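Local coordinates for protein precorrin-6Y C5,15-methyltransferase (Corynebacterium diphtheriae, PDB 3HM2) that probably transfers methyl groups from S-adenosyl-L-methionine to a precorrin in cobalamin biosynthesis, this chain being its C-terminal methyltransferase domain, at residues His26-Gly37 with Gln49-Ile57; Leu117-Val128 with Pro169-Lys177. One frame throughout, in Å; residues are numbered along the deposited sequence. Where two conformers were deposited one is given.

Both contacts lie in one mixed beta sheet, with centres about 14 Å apart. Contact 1 pairs strands 27-32 and 50-55 and closes before contact 2 opens. Contact 2 pairs strand 122-127 with the last strand, 162-176. Strand 97-100 sits between the two pairs, beside 27-32 on one flank and 122-127 on the other. The strand order 3-2-1-4-5-7-6 is that of class I S-adenosylmethionine-dependent methyltransferases. Contact 1 belongs to the parallel part of the sheet, which in such enzymes holds the cofactor loop. Contact 2 is where the sheet turns antiparallel. A salt bridge from Glu27 to Arg122 ties them directly, across the intervening strand.

Contact 1: His26-Gly37 with Gln49-Ile57; sequences HETLWDIGGGSG and QTTAVCFEI
The indole of Trp30 takes the edge of Phe55 on one face. Phe55 CE1 stands over that face, 3.8 Å from Trp30 CD2, and the planes meet at 69°, an edge-to-face (T-shaped) pair. With CG anti to the carbonyl carbon (chi1 -73°), the Phe55 ring is turned so that its CE1 edge meets the indole. Val53 lies alongside the indole, its CB 3.4 Å from Trp30 CD1. Ile32 CG1 packs beside Phe55 CD1. Phe88 is stacked on Trp30 and edge-to-face with Phe55. On the sheet face of Trp30, Val53 and Phe55, Thr28 OG1 donates to Thr51 OG1 over 3.1 Å.

The backbones run parallel. Val53 N bonds to Leu29 O at 2.5 Å, and Asp31 N to Val53 O at 2.7 Å. The backbone bonds Thr51 N to Glu27 O and Leu29 N to Thr51 O are weak. Leu29, Asp31 and Cys54 point to the other face, against helix 38-44. This is a beta-alpha-beta unit. Its glycine-rich turn fits a Rossmann-type GxGxxA pattern, the probable S-adenosylmethionine loop. Asp31 takes a weak bond on OD2 from Gly37 N, across the turn. Ser36 OG donates weakly to Glu56 OE1 at 3.3 Å, while Glu56 OE2 accepts from Ser58 N. Trp30 NE1 is buried without a polar partner, so ring and aliphatic packing holds the indole. Firm polar links lie mid-strand and between the two hydroxyls; those of Gly37 and Ser36 are weak.

Contact 2: Leu117-Val128 with Pro169-Lys177; sequences LPVGGRLVANAV and PVHQWTVVK
Lys177 runs its extended chain antiparallel to the Leu117 side chain. Lys177 CD comes 3.7 Å from Leu117 CD2. The end of the lysine then reaches back to the backbone, where NZ donates to Leu117 O at 2.7 Å, in the carbonyl plane. Trp114 gives NZ a second carbonyl and a cation-pi contact. Lys177 N bonds to Gly121 O, and Lys177 O takes Gly120 N on a lone pair, so the last modelled residue is held through both its N and its O.

From here strands 122-127 and 170-176 run antiparallel. Strand 162-176, the second arm of the hairpin with 146-157, lies between that strand and 122-127, as the antiparallel seventh strand does in class I methyltransferases. Ala127 and His171 form a hydrogen-bonded pair, with Ala127 N to His171 O at 2.7 Å and His171 N to Ala127 O at 2.8 Å. Beside them, in a non-hydrogen-bonded pair, Gln172 NE2 donates to a lone pair of Asn126 OD1 at 2.9 Å. The two amides lie nearly coplanar, 7° apart. With Gln172 CG anti to its backbone N (chi1 -154°), the chain runs out beside Asn126. Val124 CG2 packs on Thr174 OG1 at 3.5 Å, and helix 9-21 touches Val124, Asn126 and Gln172.

Contact 1: His26-Gly37 with Gln49-Ile57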
# COMPACT_ATOMS: atom_id res chain seq x y z
N HIS A 26 29.81 5.05 21.71
CA HIS A 26 30.91 4.11 21.61
C HIS A 26 30.52 2.89 20.77
O HIS A 26 31.03 1.78 20.98
CB HIS A 26 31.46 3.74 22.99
CG HIS A 26 31.07 4.69 24.09
ND1 HIS A 26 31.92 5.66 24.57
CD2 HIS A 26 29.94 4.77 24.84
CE1 HIS A 26 31.32 6.32 25.56
NE2 HIS A 26 30.12 5.79 25.74
N GLU A 27 29.62 3.13 19.83
CA GLU A 27 29.15 2.08 18.93
C GLU A 27 29.82 2.13 17.55
O GLU A 27 30.19 3.18 17.06
CB GLU A 27 27.61 2.03 18.85
CG GLU A 27 27.02 1.03 19.87
CD GLU A 27 25.51 1.16 20.09
OE1 GLU A 27 24.77 1.24 19.09
OE2 GLU A 27 25.06 1.14 21.27
N THR A 28 30.01 0.94 16.97
CA THR A 28 30.64 0.77 15.66
C THR A 28 29.68 0.09 14.71
O THR A 28 29.32 -1.09 14.92
CB THR A 28 31.89 -0.11 15.77
OG1 THR A 28 32.77 0.42 16.77
CG2 THR A 28 32.62 -0.19 14.44
N LEU A 29 29.26 0.79 13.65
CA LEU A 29 28.49 0.15 12.58
C LEU A 29 29.34 -0.53 11.51
O LEU A 29 30.25 0.10 10.98
CB LEU A 29 27.58 1.15 11.87
CG LEU A 29 26.86 0.54 10.65
CD1 LEU A 29 25.74 -0.40 11.09
CD2 LEU A 29 26.32 1.61 9.74
N TRP A 30 29.03 -1.80 11.18
CA TRP A 30 29.41 -2.33 9.88
C TRP A 30 28.29 -2.01 8.91
O TRP A 30 27.16 -2.47 9.05
CB TRP A 30 29.70 -3.83 9.89
CG TRP A 30 31.06 -4.16 10.46
CD1 TRP A 30 31.93 -3.30 11.11
CD2 TRP A 30 31.71 -5.44 10.46
NE1 TRP A 30 33.08 -3.98 11.50
CE2 TRP A 30 32.96 -5.29 11.10
CE3 TRP A 30 31.35 -6.71 9.96
CZ2 TRP A 30 33.82 -6.36 11.28
CZ3 TRP A 30 32.23 -7.76 10.12
CH2 TRP A 30 33.45 -7.58 10.77
N ASP A 31 28.62 -1.21 7.90
CA ASP A 31 27.68 -0.92 6.82
C ASP A 31 28.07 -1.64 5.54
O ASP A 31 28.98 -1.21 4.83
CB ASP A 31 27.60 0.59 6.57
CG ASP A 31 27.28 0.93 5.13
OD1 ASP A 31 26.73 0.06 4.42
OD2 ASP A 31 27.57 2.07 4.71
N ILE A 32 27.37 -2.73 5.24
CA ILE A 32 27.78 -3.64 4.18
C ILE A 32 26.77 -3.64 3.03
O ILE A 32 25.57 -3.66 3.26
CB ILE A 32 27.96 -5.08 4.70
CG1 ILE A 32 28.62 -5.06 6.08
CG2 ILE A 32 28.78 -5.90 3.72
CD1 ILE A 32 28.12 -6.15 7.01
N GLY A 33 27.28 -3.63 1.80
CA GLY A 33 26.47 -3.93 0.64
C GLY A 33 26.02 -2.69 -0.09
O GLY A 33 26.65 -1.63 0.01
N GLY A 34 24.92 -2.80 -0.84
CA GLY A 34 24.52 -1.77 -1.78
C GLY A 34 24.87 -0.38 -1.29
O GLY A 34 24.52 -0.00 -0.17
N GLY A 35 25.55 0.39 -2.13
CA GLY A 35 25.77 1.80 -1.87
C GLY A 35 26.44 2.04 -0.53
O GLY A 35 26.02 2.90 0.24
N SER A 36 27.49 1.28 -0.25
CA SER A 36 28.15 1.32 1.05
C SER A 36 28.67 2.72 1.35
O SER A 36 29.57 3.22 0.67
CB SER A 36 29.29 0.31 1.11
OG SER A 36 30.35 0.68 0.25
N GLY A 37 28.12 3.35 2.39
CA GLY A 37 28.50 4.69 2.76
C GLY A 37 27.31 5.56 3.13
O GLY A 37 27.38 6.36 4.06
N GLN A 49 30.82 10.77 18.73
CA GLN A 49 31.49 9.66 19.38
C GLN A 49 31.04 8.32 18.81
O GLN A 49 30.37 7.54 19.48
CB GLN A 49 31.24 9.69 20.89
CG GLN A 49 31.51 11.04 21.54
CD GLN A 49 31.59 10.96 23.05
OE1 GLN A 49 30.71 11.46 23.75
NE2 GLN A 49 32.64 10.34 23.55
N THR A 50 31.43 8.06 17.56
CA THR A 50 31.11 6.80 16.91
C THR A 50 32.08 6.51 15.77
O THR A 50 32.57 7.42 15.11
CB THR A 50 29.67 6.79 16.36
OG1 THR A 50 29.51 7.85 15.41
CG2 THR A 50 28.67 6.97 17.50
N THR A 51 32.34 5.22 15.53
CA THR A 51 33.08 4.80 14.35
C THR A 51 32.25 3.86 13.48
O THR A 51 31.56 2.98 13.99
CB THR A 51 34.40 4.09 14.74
OG1 THR A 51 34.12 2.76 15.17
CG2 THR A 51 35.10 4.85 15.86
N ALA A 52 32.33 4.06 12.17
CA ALA A 52 31.62 3.20 11.22
C ALA A 52 32.60 2.46 10.31
O ALA A 52 33.69 2.96 10.02
CB ALA A 52 30.64 4.02 10.40
N VAL A 53 32.20 1.28 9.87
CA VAL A 53 33.02 0.49 8.94
C VAL A 53 32.26 0.21 7.63
O VAL A 53 31.08 -0.19 7.61
CB VAL A 53 33.62 -0.80 9.56
CG1 VAL A 53 34.47 -1.52 8.52
CG2 VAL A 53 34.45 -0.49 10.78
N CYS A 54 32.98 0.47 6.53
CA CYS A 54 32.48 0.39 5.18
C CYS A 54 33.16 -0.73 4.39
O CYS A 54 34.34 -1.01 4.58
CB CYS A 54 32.69 1.74 4.50
SG CYS A 54 31.43 3.00 4.94
N PHE A 55 32.42 -1.36 3.50
CA PHE A 55 32.91 -2.51 2.73
C PHE A 55 32.50 -2.37 1.26
O PHE A 55 31.41 -2.79 0.85
CB PHE A 55 32.37 -3.84 3.32
CG PHE A 55 33.02 -4.25 4.65
CD1 PHE A 55 32.39 -3.99 5.87
CD2 PHE A 55 34.22 -4.94 4.68
CE1 PHE A 55 32.98 -4.38 7.09
CE2 PHE A 55 34.79 -5.34 5.88
CZ PHE A 55 34.17 -5.05 7.09
N GLU A 56 33.37 -1.76 0.46
CA GLU A 56 33.12 -1.52 -0.95
C GLU A 56 34.17 -2.23 -1.83
O GLU A 56 35.36 -2.18 -1.56
CB GLU A 56 33.10 -0.01 -1.23
CG GLU A 56 33.15 0.41 -2.70
CD GLU A 56 31.92 -0.00 -3.49
OE1 GLU A 56 30.80 0.27 -3.01
OE2 GLU A 56 32.07 -0.60 -4.58
N ILE A 57 33.71 -2.89 -2.89
CA ILE A 57 34.62 -3.59 -3.79
C ILE A 57 35.46 -2.67 -4.70
O ILE A 57 36.66 -2.93 -4.90
CB ILE A 57 33.83 -4.62 -4.61
CG1 ILE A 57 34.30 -4.61 -6.08
CG2 ILE A 57 32.33 -4.35 -4.50
CD1 ILE A 57 33.36 -5.34 -7.04

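Contact 2: Leu117-Val128 with Pro169-Lys177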
# COMPACT_ATOMS: atom_id res chain seq x y z
N LEU A 117 29.19 -10.88 14.98
CA LEU A 117 28.34 -10.10 15.86
C LEU A 117 28.18 -10.72 17.26
O LEU A 117 27.72 -11.86 17.37
CB LEU A 117 26.98 -9.85 15.20
CG LEU A 117 26.05 -8.91 15.97
CD1 LEU A 117 26.50 -7.47 15.78
CD2 LEU A 117 24.63 -9.10 15.53
N PRO A 118 28.32 -9.90 18.30
CA PRO A 118 28.23 -10.35 19.69
C PRO A 118 26.80 -10.67 20.11
O PRO A 118 25.85 -10.29 19.43
CB PRO A 118 28.74 -9.14 20.47
CG PRO A 118 29.71 -8.49 19.54
CD PRO A 118 29.17 -8.71 18.15
N VAL A 119 26.65 -11.38 21.23
CA VAL A 119 25.37 -11.48 21.91
C VAL A 119 24.75 -10.11 22.14
O VAL A 119 25.45 -9.14 22.43
CB VAL A 119 25.52 -12.20 23.27
CG1 VAL A 119 24.15 -12.51 23.86
CG2 VAL A 119 26.34 -13.46 23.12
N GLY A 120 23.43 -10.03 22.01
CA GLY A 120 22.72 -8.77 22.12
C GLY A 120 23.38 -7.67 21.33
O GLY A 120 23.51 -6.54 21.80
N GLY A 121 23.81 -7.99 20.11
CA GLY A 121 24.10 -6.99 19.11
C GLY A 121 23.00 -6.87 18.07
O GLY A 121 22.11 -7.71 18.00
N ARG A 122 23.07 -5.81 17.26
CA ARG A 122 21.95 -5.42 16.42
C ARG A 122 22.32 -5.47 14.94
O ARG A 122 23.36 -4.95 14.54
CB ARG A 122 21.47 -4.01 16.80
CG ARG A 122 20.82 -3.92 18.16
CD ARG A 122 20.79 -2.49 18.67
NE ARG A 122 22.02 -2.14 19.38
CZ ARG A 122 22.55 -0.92 19.38
NH1 ARG A 122 21.97 0.06 18.71
NH2 ARG A 122 23.67 -0.69 20.06
N LEU A 123 21.46 -6.09 14.14
CA LEU A 123 21.52 -5.95 12.68
C LEU A 123 20.19 -5.57 12.01
O LEU A 123 19.18 -6.26 12.19
CB LEU A 123 22.06 -7.20 11.98
CG LEU A 123 22.35 -7.00 10.49
CD1 LEU A 123 23.48 -7.93 10.00
CD2 LEU A 123 21.09 -7.13 9.61
N VAL A 124 20.23 -4.51 11.20
CA VAL A 124 19.08 -4.09 10.42
C VAL A 124 19.38 -4.28 8.94
O VAL A 124 20.39 -3.80 8.45
CB VAL A 124 18.78 -2.65 10.72
CG1 VAL A 124 17.30 -2.36 10.47
CG2 VAL A 124 19.13 -2.40 12.18
N ALA A 125 18.52 -5.01 8.24
CA ALA A 125 18.71 -5.30 6.82
C ALA A 125 17.56 -4.80 5.92
O ALA A 125 16.44 -4.64 6.37
CB ALA A 125 18.96 -6.79 6.60
N ASN A 126 17.89 -4.55 4.65
CA ASN A 126 16.94 -4.07 3.67
C ASN A 126 16.87 -5.02 2.53
O ASN A 126 17.91 -5.53 2.09
CB ASN A 126 17.37 -2.75 3.09
CG ASN A 126 16.88 -1.59 3.89
OD1 ASN A 126 16.37 -1.77 4.99
ND2 ASN A 126 17.03 -0.40 3.34
N ALA A 127 15.66 -5.21 2.03
CA ALA A 127 15.38 -6.08 0.91
C ALA A 127 14.48 -5.28 0.01
O ALA A 127 13.73 -4.44 0.48
CB ALA A 127 14.66 -7.37 1.37
N VAL A 128 14.50 -5.57 -1.28
CA VAL A 128 13.78 -4.74 -2.22
C VAL A 128 13.16 -5.63 -3.28
O VAL A 128 12.42 -5.18 -4.14
CB VAL A 128 14.77 -3.80 -2.88
CG1 VAL A 128 15.89 -4.63 -3.45
CG2 VAL A 128 14.09 -2.94 -3.93
N PRO A 169 8.22 -1.49 -2.84
CA PRO A 169 8.35 -1.60 -1.39
C PRO A 169 9.76 -1.97 -0.98
O PRO A 169 10.63 -2.23 -1.81
CB PRO A 169 7.38 -2.74 -1.03
CG PRO A 169 6.47 -2.84 -2.18
CD PRO A 169 7.30 -2.51 -3.38
N VAL A 170 9.98 -1.99 0.33
CA VAL A 170 11.28 -2.19 0.91
C VAL A 170 11.04 -2.94 2.18
O VAL A 170 10.16 -2.57 2.96
CB VAL A 170 11.95 -0.86 1.23
CG1 VAL A 170 13.14 -1.07 2.15
CG2 VAL A 170 12.35 -0.14 -0.06
N HIS A 171 11.78 -4.02 2.38
CA HIS A 171 11.60 -4.82 3.58
C HIS A 171 12.79 -4.63 4.47
O HIS A 171 13.93 -4.49 4.02
CB HIS A 171 11.31 -6.29 3.26
CG HIS A 171 9.96 -6.49 2.63
ND1 HIS A 171 9.70 -6.13 1.33
CD2 HIS A 171 8.79 -6.91 3.16
CE1 HIS A 171 8.42 -6.35 1.07
NE2 HIS A 171 7.85 -6.84 2.16
N GLN A 172 12.47 -4.56 5.76
CA GLN A 172 13.47 -4.24 6.75
C GLN A 172 13.38 -5.19 7.90
O GLN A 172 12.36 -5.33 8.56
CB GLN A 172 13.34 -2.80 7.24
CG GLN A 172 14.64 -2.24 7.75
CD GLN A 172 14.59 -0.75 7.93
OE1 GLN A 172 14.08 -0.24 8.94
NE2 GLN A 172 15.12 -0.03 6.95
N TRP A 173 14.51 -5.84 8.11
CA TRP A 173 14.69 -6.70 9.26
C TRP A 173 15.58 -5.97 10.26
O TRP A 173 16.70 -5.58 9.94
CB TRP A 173 15.27 -8.04 8.80
CG TRP A 173 15.23 -9.08 9.84
CD1 TRP A 173 14.23 -9.32 10.74
CD2 TRP A 173 16.26 -10.03 10.12
NE1 TRP A 173 14.58 -10.36 11.57
CE2 TRP A 173 15.82 -10.81 11.21
CE3 TRP A 173 17.51 -10.28 9.57
CZ2 TRP A 173 16.59 -11.84 11.75
CZ3 TRP A 173 18.28 -11.31 10.10
CH2 TRP A 173 17.80 -12.08 11.19
N THR A 174 15.05 -5.73 11.46
CA THR A 174 15.86 -5.29 12.58
C THR A 174 15.82 -6.30 13.73
O THR A 174 14.77 -6.83 14.09
CB THR A 174 15.45 -3.95 13.11
OG1 THR A 174 16.40 -3.55 14.10
CG2 THR A 174 14.13 -4.04 13.77
N VAL A 175 16.98 -6.55 14.33
CA VAL A 175 17.09 -7.59 15.33
C VAL A 175 18.13 -7.27 16.45
O VAL A 175 18.97 -6.35 16.32
CB VAL A 175 17.31 -8.97 14.61
CG1 VAL A 175 18.60 -8.94 13.77
CG2 VAL A 175 17.27 -10.16 15.59
N VAL A 176 18.03 -7.98 17.58
CA VAL A 176 19.06 -7.99 18.60
C VAL A 176 19.50 -9.47 18.76
O VAL A 176 18.65 -10.35 18.91
CB VAL A 176 18.53 -7.40 19.93
CG1 VAL A 176 19.64 -7.30 20.96
CG2 VAL A 176 17.94 -6.03 19.69
N LYS A 177 20.80 -9.75 18.70
CA LYS A 177 21.28 -11.15 18.72
C LYS A 177 20.99 -11.91 20.02
O LYS A 177 21.52 -11.57 21.08
CB LYS A 177 22.78 -11.23 18.36
CG LYS A 177 23.27 -12.63 17.92
CD LYS A 177 24.50 -12.54 16.98
CE LYS A 177 25.05 -13.92 16.64
NZ LYS A 177 26.50 -13.96 16.23